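Local coordinates for protein iron transport multicopper oxidase FET3 (Saccharomyces cerevisiae, PDB 1ZPU) that oxidises ferrous to ferric iron with four copper ions and dioxygen, for high-affinity iron uptake through the permease FTR1, and also oxidises cuprous copper, at residues A[59-64]-A[89-94]; A[251-256]-A[271-276]; A[339-344]-A[367-372]. All coordinates share one frame; numbering follows the deposited sequence.

Interaction 1. Residues A[59-64]-A[89-94]; sequences MHFHGL and MLYNFT. With CU1 (copper (I) ion), chain B; CU1 (copper (I) ion), chain C; NAG (2-acetamido-2-deoxy-beta-D-glucopyranose), chain K.
Phe61 turns the edge of its ring toward the face of Tyr91 in a T-shaped pair, the ring centroids 5.6 Å apart and the planes at 72°. The leading atom is Phe61 CE1, which comes within 3.9 Å of Tyr91 CD2. The same CE1 also lies 3.8 Å from Phe93 CE2, and here the evidence is different: Phe93 covers one face of the Phe61 ring, near its rim, while the two planes stand oblique to each other. Three rings thus form an aromatic cluster. Phe61 reaches it with CG anti to its carbonyl carbon (chi1 -50°), pointing at the strand 89-94. Beyond Phe93, Leu64 brings its CD2 branch against the CE1-CZ side of that ring, the two side chains crossing at about a right angle. The one hydrogen bond across the segments runs from Met59 N to Tyr91 OH (3.1 Å, N-H...O angle 155°); the hydroxyl has a second partner in Gln80 OE1, so the phenol is held at its far end as well as along its ring. Met59 CB also packs against the Tyr91 ring, 4.0 Å from CE1.

Along strand 60-62 the side chains alternate: Phe61 points into the apolar layer, whereas His60 points away from it and binds a copper through NE2 (2.1 Å), the type 2 site completed by His395. His62 ND1 binds a type 3 copper at 1.9 Å together with His105 and His464. On the far strand, Asn92 carries an N-linked glycan through ND2. In this first cupredoxin-like domain, strand 60-62 borders strand 100-105 in one sheet and strand 88-94 borders strand 43-49 in the other, with Phe120 of strand 117-123 touching Phe61, Leu64 and Phe93 between them.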
# COMPACT_ATOMS: atom_id res chain seq x y z
N MET A 59 -12.56 -2.36 3.03
CA MET A 59 -11.39 -3.18 3.33
C MET A 59 -10.77 -3.63 2.04
O MET A 59 -11.46 -4.16 1.17
CB MET A 59 -11.78 -4.41 4.16
CG MET A 59 -10.59 -5.22 4.67
SD MET A 59 -10.97 -6.06 6.23
CE MET A 59 -12.30 -7.11 5.68
N HIS A 60 -9.47 -3.40 1.93
CA HIS A 60 -8.71 -3.77 0.75
C HIS A 60 -7.68 -4.80 1.15
O HIS A 60 -7.05 -4.67 2.19
CB HIS A 60 -8.02 -2.54 0.19
CG HIS A 60 -6.93 -2.85 -0.80
ND1 HIS A 60 -7.13 -3.66 -1.89
CD2 HIS A 60 -5.65 -2.43 -0.88
CE1 HIS A 60 -6.02 -3.75 -2.58
NE2 HIS A 60 -5.10 -3.00 -1.99
N PHE A 61 -7.49 -5.82 0.31
CA PHE A 61 -6.51 -6.86 0.57
C PHE A 61 -5.30 -6.67 -0.32
O PHE A 61 -5.30 -7.04 -1.49
CB PHE A 61 -7.17 -8.23 0.45
CG PHE A 61 -8.43 -8.33 1.24
CD1 PHE A 61 -9.65 -7.91 0.69
CD2 PHE A 61 -8.40 -8.76 2.56
CE1 PHE A 61 -10.82 -7.95 1.43
CE2 PHE A 61 -9.57 -8.80 3.31
CZ PHE A 61 -10.78 -8.40 2.74
N HIS A 62 -4.27 -6.07 0.27
CA HIS A 62 -3.14 -5.52 -0.46
C HIS A 62 -2.31 -6.59 -1.12
O HIS A 62 -1.71 -7.43 -0.45
CB HIS A 62 -2.25 -4.73 0.50
CG HIS A 62 -1.15 -3.99 -0.19
ND1 HIS A 62 -1.07 -2.62 -0.20
CD2 HIS A 62 -0.09 -4.44 -0.92
CE1 HIS A 62 -0.01 -2.25 -0.89
NE2 HIS A 62 0.60 -3.33 -1.34
N GLY A 63 -2.26 -6.53 -2.45
CA GLY A 63 -1.35 -7.39 -3.20
C GLY A 63 -2.07 -8.51 -3.92
O GLY A 63 -1.57 -9.04 -4.90
N LEU A 64 -3.26 -8.85 -3.43
CA LEU A 64 -4.07 -9.89 -4.02
C LEU A 64 -4.58 -9.43 -5.38
O LEU A 64 -5.01 -8.29 -5.54
CB LEU A 64 -5.21 -10.22 -3.06
CG LEU A 64 -4.96 -11.29 -1.99
CD1 LEU A 64 -3.64 -11.20 -1.24
CD2 LEU A 64 -6.12 -11.33 -1.01
N MET A 89 -20.86 -5.55 4.32
CA MET A 89 -20.40 -6.01 3.02
C MET A 89 -19.71 -7.37 3.14
O MET A 89 -18.94 -7.62 4.08
CB MET A 89 -19.52 -4.95 2.34
CG MET A 89 -18.64 -5.48 1.20
SD MET A 89 -18.32 -4.35 -0.18
CE MET A 89 -18.31 -2.76 0.61
N LEU A 90 -20.02 -8.26 2.21
CA LEU A 90 -19.37 -9.56 2.15
C LEU A 90 -18.26 -9.53 1.11
O LEU A 90 -18.51 -9.30 -0.07
CB LEU A 90 -20.38 -10.66 1.84
CG LEU A 90 -19.83 -12.06 1.55
CD1 LEU A 90 -19.03 -12.65 2.73
CD2 LEU A 90 -20.95 -12.98 1.16
N TYR A 91 -17.04 -9.75 1.58
CA TYR A 91 -15.89 -9.91 0.71
C TYR A 91 -15.67 -11.40 0.49
O TYR A 91 -15.34 -12.13 1.42
CB TYR A 91 -14.65 -9.23 1.33
CG TYR A 91 -14.72 -7.71 1.34
CD1 TYR A 91 -15.15 -7.01 2.47
CD2 TYR A 91 -14.38 -6.97 0.21
CE1 TYR A 91 -15.23 -5.61 2.47
CE2 TYR A 91 -14.44 -5.57 0.20
CZ TYR A 91 -14.88 -4.89 1.33
OH TYR A 91 -14.94 -3.51 1.32
N ASN A 92 -15.88 -11.85 -0.74
CA ASN A 92 -15.91 -13.27 -1.06
C ASN A 92 -15.02 -13.51 -2.26
O ASN A 92 -15.37 -13.16 -3.38
CB ASN A 92 -17.35 -13.66 -1.37
CG ASN A 92 -17.56 -15.16 -1.48
OD1 ASN A 92 -16.61 -15.94 -1.63
ND2 ASN A 92 -18.83 -15.57 -1.39
N PHE A 93 -13.85 -14.09 -2.01
CA PHE A 93 -12.85 -14.26 -3.06
C PHE A 93 -11.96 -15.47 -2.81
O PHE A 93 -11.81 -15.92 -1.68
CB PHE A 93 -12.00 -13.00 -3.21
CG PHE A 93 -11.21 -12.63 -1.98
CD1 PHE A 93 -9.89 -13.05 -1.83
CD2 PHE A 93 -11.76 -11.85 -0.99
CE1 PHE A 93 -9.14 -12.71 -0.69
CE2 PHE A 93 -11.02 -11.50 0.15
CZ PHE A 93 -9.71 -11.93 0.30
N THR A 94 -11.38 -15.98 -3.89
CA THR A 94 -10.42 -17.08 -3.80
C THR A 94 -9.02 -16.51 -3.93
O THR A 94 -8.85 -15.32 -4.21
CB THR A 94 -10.63 -18.10 -4.90
OG1 THR A 94 -11.76 -17.73 -5.68
CG2 THR A 94 -10.85 -19.48 -4.32
CU CU1 B . -3.30 -2.91 -3.02
CU CU1 C . -2.27 -1.30 0.57
C1 NAG K . -19.18 -16.75 -2.14
C2 NAG K . -20.70 -16.95 -2.23
C3 NAG K . -20.98 -18.33 -2.79
C4 NAG K . -20.30 -18.47 -4.14
C5 NAG K . -18.86 -17.95 -4.17
C6 NAG K . -18.40 -17.74 -5.61
C7 NAG K . -21.55 -17.25 0.13
C8 NAG K . -22.19 -18.62 0.19
N2 NAG K . -21.49 -16.62 -1.04
O3 NAG K . -22.38 -18.49 -2.97
O4 NAG K . -20.34 -19.83 -4.52
O5 NAG K . -18.71 -16.72 -3.47
O6 NAG K . -19.47 -17.24 -6.40
O7 NAG K . -21.15 -16.72 1.15

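Interaction 2. Residues A[251-256]-A[271-276]; sequences AIMQKF and NATSYM. With NAG (2-acetamido-2-deoxy-beta-D-glucopyranose), chain L.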
# COMPACT_ATOMS: atom_id res chain seq x y z
N ALA A 251 19.72 -6.18 19.98
CA ALA A 251 18.74 -5.14 19.70
C ALA A 251 18.10 -5.33 18.32
O ALA A 251 18.81 -5.52 17.32
CB ALA A 251 19.40 -3.80 19.78
N ILE A 252 16.77 -5.31 18.27
CA ILE A 252 16.01 -5.22 17.03
C ILE A 252 15.72 -3.74 16.84
O ILE A 252 15.09 -3.10 17.68
CB ILE A 252 14.67 -6.00 17.10
CG1 ILE A 252 14.90 -7.48 17.38
CG2 ILE A 252 13.85 -5.82 15.81
CD1 ILE A 252 13.65 -8.19 17.85
N MET A 253 16.18 -3.18 15.73
CA MET A 253 16.22 -1.74 15.57
C MET A 253 15.37 -1.25 14.41
O MET A 253 15.47 -1.76 13.30
CB MET A 253 17.67 -1.33 15.35
CG MET A 253 18.00 0.05 15.86
SD MET A 253 18.22 0.15 17.65
CE MET A 253 18.25 -1.57 18.05
N GLN A 254 14.52 -0.27 14.68
CA GLN A 254 13.79 0.42 13.62
C GLN A 254 14.02 1.95 13.69
O GLN A 254 14.09 2.54 14.78
CB GLN A 254 12.29 0.02 13.59
CG GLN A 254 11.44 0.59 14.65
CD GLN A 254 10.10 -0.16 14.84
OE1 GLN A 254 9.91 -0.84 15.84
NE2 GLN A 254 9.17 0.01 13.90
N LYS A 255 14.17 2.58 12.53
CA LYS A 255 14.54 4.00 12.48
C LYS A 255 13.69 4.76 11.47
O LYS A 255 13.43 4.24 10.38
CB LYS A 255 16.03 4.11 12.10
CG LYS A 255 16.63 5.48 12.30
CD LYS A 255 18.06 5.51 11.80
CE LYS A 255 18.82 6.71 12.34
NZ LYS A 255 17.95 7.91 12.56
N PHE A 256 13.24 5.96 11.85
CA PHE A 256 12.50 6.84 10.95
C PHE A 256 13.36 7.19 9.74
O PHE A 256 14.58 7.35 9.86
CB PHE A 256 12.23 8.17 11.64
CG PHE A 256 10.89 8.28 12.31
CD1 PHE A 256 10.76 8.01 13.66
CD2 PHE A 256 9.79 8.76 11.60
CE1 PHE A 256 9.54 8.16 14.28
CE2 PHE A 256 8.56 8.92 12.21
CZ PHE A 256 8.43 8.61 13.55
N ASN A 271 14.78 6.85 16.57
CA ASN A 271 15.07 5.42 16.48
C ASN A 271 14.63 4.63 17.69
O ASN A 271 14.81 5.06 18.80
CB ASN A 271 16.51 5.12 16.00
CG ASN A 271 17.54 6.07 16.56
OD1 ASN A 271 17.72 6.12 17.76
ND2 ASN A 271 18.24 6.80 15.68
N ALA A 272 14.01 3.49 17.46
CA ALA A 272 13.37 2.70 18.50
C ALA A 272 14.01 1.32 18.64
O ALA A 272 14.34 0.67 17.64
CB ALA A 272 11.91 2.56 18.21
N THR A 273 14.20 0.88 19.89
CA THR A 273 14.86 -0.40 20.18
C THR A 273 13.87 -1.44 20.70
O THR A 273 13.11 -1.18 21.63
CB THR A 273 15.98 -0.26 21.26
OG1 THR A 273 16.90 0.79 20.93
CG2 THR A 273 16.73 -1.56 21.42
N SER A 274 13.91 -2.61 20.09
CA SER A 274 13.23 -3.80 20.61
C SER A 274 14.25 -4.89 20.91
O SER A 274 15.45 -4.70 20.70
CB SER A 274 12.18 -4.30 19.63
OG SER A 274 10.94 -3.67 19.88
N TYR A 275 13.79 -6.03 21.42
CA TYR A 275 14.71 -7.00 21.99
C TYR A 275 14.64 -8.39 21.41
O TYR A 275 13.63 -9.07 21.53
CB TYR A 275 14.52 -7.09 23.50
CG TYR A 275 14.23 -5.77 24.14
CD1 TYR A 275 13.00 -5.53 24.75
CD2 TYR A 275 15.18 -4.74 24.12
CE1 TYR A 275 12.72 -4.32 25.32
CE2 TYR A 275 14.90 -3.52 24.69
CZ TYR A 275 13.66 -3.31 25.29
OH TYR A 275 13.37 -2.10 25.87
N MET A 276 15.74 -8.81 20.80
CA MET A 276 15.94 -10.21 20.48
C MET A 276 16.58 -10.89 21.71
O MET A 276 17.76 -10.67 22.03
CB MET A 276 16.81 -10.38 19.24
CG MET A 276 16.88 -11.78 18.73
SD MET A 276 17.82 -11.80 17.20
CE MET A 276 18.14 -13.55 16.99
C1 NAG L . 19.65 7.00 16.04
C2 NAG L . 20.51 7.75 17.05
C3 NAG L . 21.75 8.42 16.44
C4 NAG L . 22.61 7.43 15.70
C5 NAG L . 21.68 6.80 14.66
C6 NAG L . 22.41 5.74 13.84
C7 NAG L . 19.76 8.89 19.07
C8 NAG L . 20.14 7.72 19.94
N2 NAG L . 19.71 8.73 17.74
O3 NAG L . 22.57 8.98 17.44
O4 NAG L . 23.70 8.14 15.15
O5 NAG L . 20.53 6.19 15.26
O6 NAG L . 22.70 4.64 14.67
O7 NAG L . 19.52 9.96 19.62
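Strands 251-256 and 271-276 run antiparallel, their axes 4.3 Å apart at closest approach and their directions 148° apart. Two hydrogen-bonded pairs, Ile252 with Ser274 and Gln254 with Ala272, supply four bonds; that from Ala272 N to Gln254 O is 2.8 Å long and nearly straight at 174°, whereas Ile252 N approaches Ser274 O from above the carbonyl plane. On the face carrying Met253 and Thr273, the two side chains lie side by side: the methionine, bent at chi2 (78°), sets SD 3.6 Å from Thr273 OG1 and CE against CG2, which also meets Ala251 CB. These are neighbouring strands of one sheet in the second plastocyanin-like domain, with strand 201-205 flanking 250-256 and strand 179-181 flanking 271-277. On the face of Ile252 and Gln254, Gln254 CG lies beside Ala272 CB while its amide NE2 is hydrogen-bonded to Gln201 OE1 and Ile171 O. Ser274 OG is hydrogen-bonded to Leu178 N. Ile252 also reaches along to Met276, CG1 3.9 Å from its CB, the two side chains crossing at about a right angle. At the non-hydrogen-bonded pair Lys255-Asn271, the lysine runs alongside the glycosylated asparagine, whose ND2 is joined to the sugar C1, and Lys255 CE comes 3.4 Å from the sugar O5.

Interaction 3. Residues A[339-344]-A[367-372]; sequences ITYTAP and SNTHTF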
# COMPACT_ATOMS: atom_id res chain seq x y z
N ILE A 339 -3.91 16.65 -12.81
CA ILE A 339 -5.12 16.09 -12.20
C ILE A 339 -4.91 15.62 -10.76
O ILE A 339 -3.97 14.87 -10.48
CB ILE A 339 -5.69 14.93 -13.07
CG1 ILE A 339 -6.06 15.45 -14.47
CG2 ILE A 339 -6.91 14.28 -12.42
CD1 ILE A 339 -6.46 14.37 -15.46
N THR A 340 -5.77 16.09 -9.86
CA THR A 340 -5.92 15.51 -8.52
C THR A 340 -7.08 14.56 -8.61
O THR A 340 -8.15 14.95 -9.10
CB THR A 340 -6.39 16.54 -7.49
OG1 THR A 340 -5.88 17.84 -7.81
CG2 THR A 340 -6.00 16.12 -6.08
N TYR A 341 -6.91 13.34 -8.12
CA TYR A 341 -8.01 12.38 -8.14
C TYR A 341 -9.22 12.92 -7.38
O TYR A 341 -9.12 13.27 -6.20
CB TYR A 341 -7.62 11.02 -7.59
CG TYR A 341 -8.82 10.11 -7.51
CD1 TYR A 341 -9.35 9.53 -8.65
CD2 TYR A 341 -9.45 9.87 -6.29
CE1 TYR A 341 -10.48 8.71 -8.59
CE2 TYR A 341 -10.57 9.05 -6.22
CZ TYR A 341 -11.08 8.47 -7.37
OH TYR A 341 -12.18 7.66 -7.31
N THR A 342 -10.35 12.99 -8.08
CA THR A 342 -11.59 13.41 -7.48
C THR A 342 -12.63 12.33 -7.75
O THR A 342 -13.02 12.12 -8.89
CB THR A 342 -12.05 14.75 -8.05
OG1 THR A 342 -10.90 15.57 -8.33
CG2 THR A 342 -12.94 15.46 -7.05
N ALA A 343 -13.05 11.65 -6.69
CA ALA A 343 -14.03 10.56 -6.76
C ALA A 343 -15.29 10.91 -7.54
O ALA A 343 -15.83 12.01 -7.39
CB ALA A 343 -14.40 10.11 -5.36
N PRO A 344 -15.76 9.98 -8.38
CA PRO A 344 -16.94 10.17 -9.20
C PRO A 344 -18.25 9.89 -8.44
O PRO A 344 -18.22 9.39 -7.31
CB PRO A 344 -16.74 9.17 -10.33
CG PRO A 344 -15.90 8.10 -9.76
CD PRO A 344 -15.15 8.65 -8.61
N SER A 367 -13.50 13.15 -16.38
CA SER A 367 -12.31 13.92 -16.72
C SER A 367 -11.41 14.16 -15.51
O SER A 367 -10.20 14.36 -15.67
CB SER A 367 -12.73 15.27 -17.31
OG SER A 367 -13.65 15.91 -16.44
N ASN A 368 -11.99 14.12 -14.32
CA ASN A 368 -11.26 14.47 -13.10
C ASN A 368 -10.98 13.23 -12.25
O ASN A 368 -10.81 13.29 -11.02
CB ASN A 368 -12.03 15.51 -12.29
CG ASN A 368 -11.13 16.56 -11.71
OD1 ASN A 368 -11.46 17.73 -11.71
ND2 ASN A 368 -9.96 16.15 -11.22
N THR A 369 -10.91 12.11 -12.94
CA THR A 369 -10.89 10.83 -12.31
C THR A 369 -9.57 10.13 -12.66
O THR A 369 -9.17 9.16 -12.02
CB THR A 369 -12.12 10.07 -12.82
OG1 THR A 369 -12.70 9.31 -11.76
CG2 THR A 369 -11.79 9.22 -14.03
N HIS A 370 -8.89 10.71 -13.65
CA HIS A 370 -7.65 10.18 -14.24
C HIS A 370 -7.72 8.71 -14.61
O HIS A 370 -6.93 7.90 -14.10
CB HIS A 370 -6.43 10.44 -13.36
CG HIS A 370 -5.25 10.95 -14.13
ND1 HIS A 370 -4.18 11.58 -13.52
CD2 HIS A 370 -5.00 10.96 -15.46
CE1 HIS A 370 -3.31 11.94 -14.45
NE2 HIS A 370 -3.78 11.58 -15.63
N THR A 371 -8.67 8.38 -15.49
CA THR A 371 -8.88 7.00 -15.90
C THR A 371 -8.21 6.69 -17.23
O THR A 371 -8.30 7.47 -18.17
CB THR A 371 -10.37 6.62 -15.92
OG1 THR A 371 -10.82 6.36 -14.58
CG2 THR A 371 -10.61 5.36 -16.72
N PHE A 372 -7.52 5.56 -17.28
CA PHE A 372 -6.95 5.04 -18.52
C PHE A 372 -7.57 3.69 -18.83
O PHE A 372 -7.85 2.90 -17.92
CB PHE A 372 -5.45 4.87 -18.39
CG PHE A 372 -4.72 6.15 -18.15
CD1 PHE A 372 -4.68 6.70 -16.87
CD2 PHE A 372 -4.07 6.79 -19.19
CE1 PHE A 372 -4.00 7.89 -16.64
CE2 PHE A 372 -3.39 7.97 -18.98
CZ PHE A 372 -3.35 8.53 -17.70
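In the third plastocyanin-like domain, the loop that follows strand 332-336 packs against the turn leading into strand 371-374, an edge strand of a cupredoxin sheet. At one end of the contact Ile339 packs on the ring of His370. The isoleucine's CD1 sits over the imidazole face in a CH-pi contact, 3.8 Å from the ring centroid and only 11° off the normal, so the methyl lies almost centrally above the ring. CG1 anti to the carbonyl carbon sends that arm across the ring, while the CG2 branch passes alongside Asn368 ND2.

The polar part centres on Asn368. Its backbone O accepts a hydrogen bond from Thr342 N (3.0 Å, N-H...O angle 147°), the only hydrogen bond found between the segments. The Asn368 side chain swings toward the loop, where ND2 comes 3.0 Å from Thr340 O, but the direction is too unfavourable for a hydrogen bond; OD1 is hydrogen-bonded to Glu524 N, a link to the chain's C-terminal tail. Glu524 OE1 in turn accepts from Thr340 N, so the tail grips both segments.

Next along the loop, Tyr341 lies beside Thr369 and points the same way. Thr369 O meets the tyrosine ring at its edge, in plane, 3.4 Å from CD1, while Phe460 makes an edge-to-face pair with the ring and Pro344 CG touches Thr369 OG1. Within the loop, Thr342 OG1 donates to Thr340 O at 2.9 Å, from 36° out of that carbonyl's plane.

The three contacts fall in succession along the chain, one in each plastocyanin-like domain, and none touches another. Interaction 1 is the one that carries copper ligands, His60 and His62, whose ions are completed by residues of the third domain, His395 and His464, as well as by His105 of the first. Interaction 3 belongs to that third domain: its centre is 24 Å from that of interaction 1, yet the side chain of Tyr341 is about 7 Å from that of the type 3 ligand His462. Interaction 2 lies away from the copper sites, its centre 32 Å from that of interaction 1 and 40 Å from that of interaction 3. Interactions 1 and 2 each include a glycosylated asparagine.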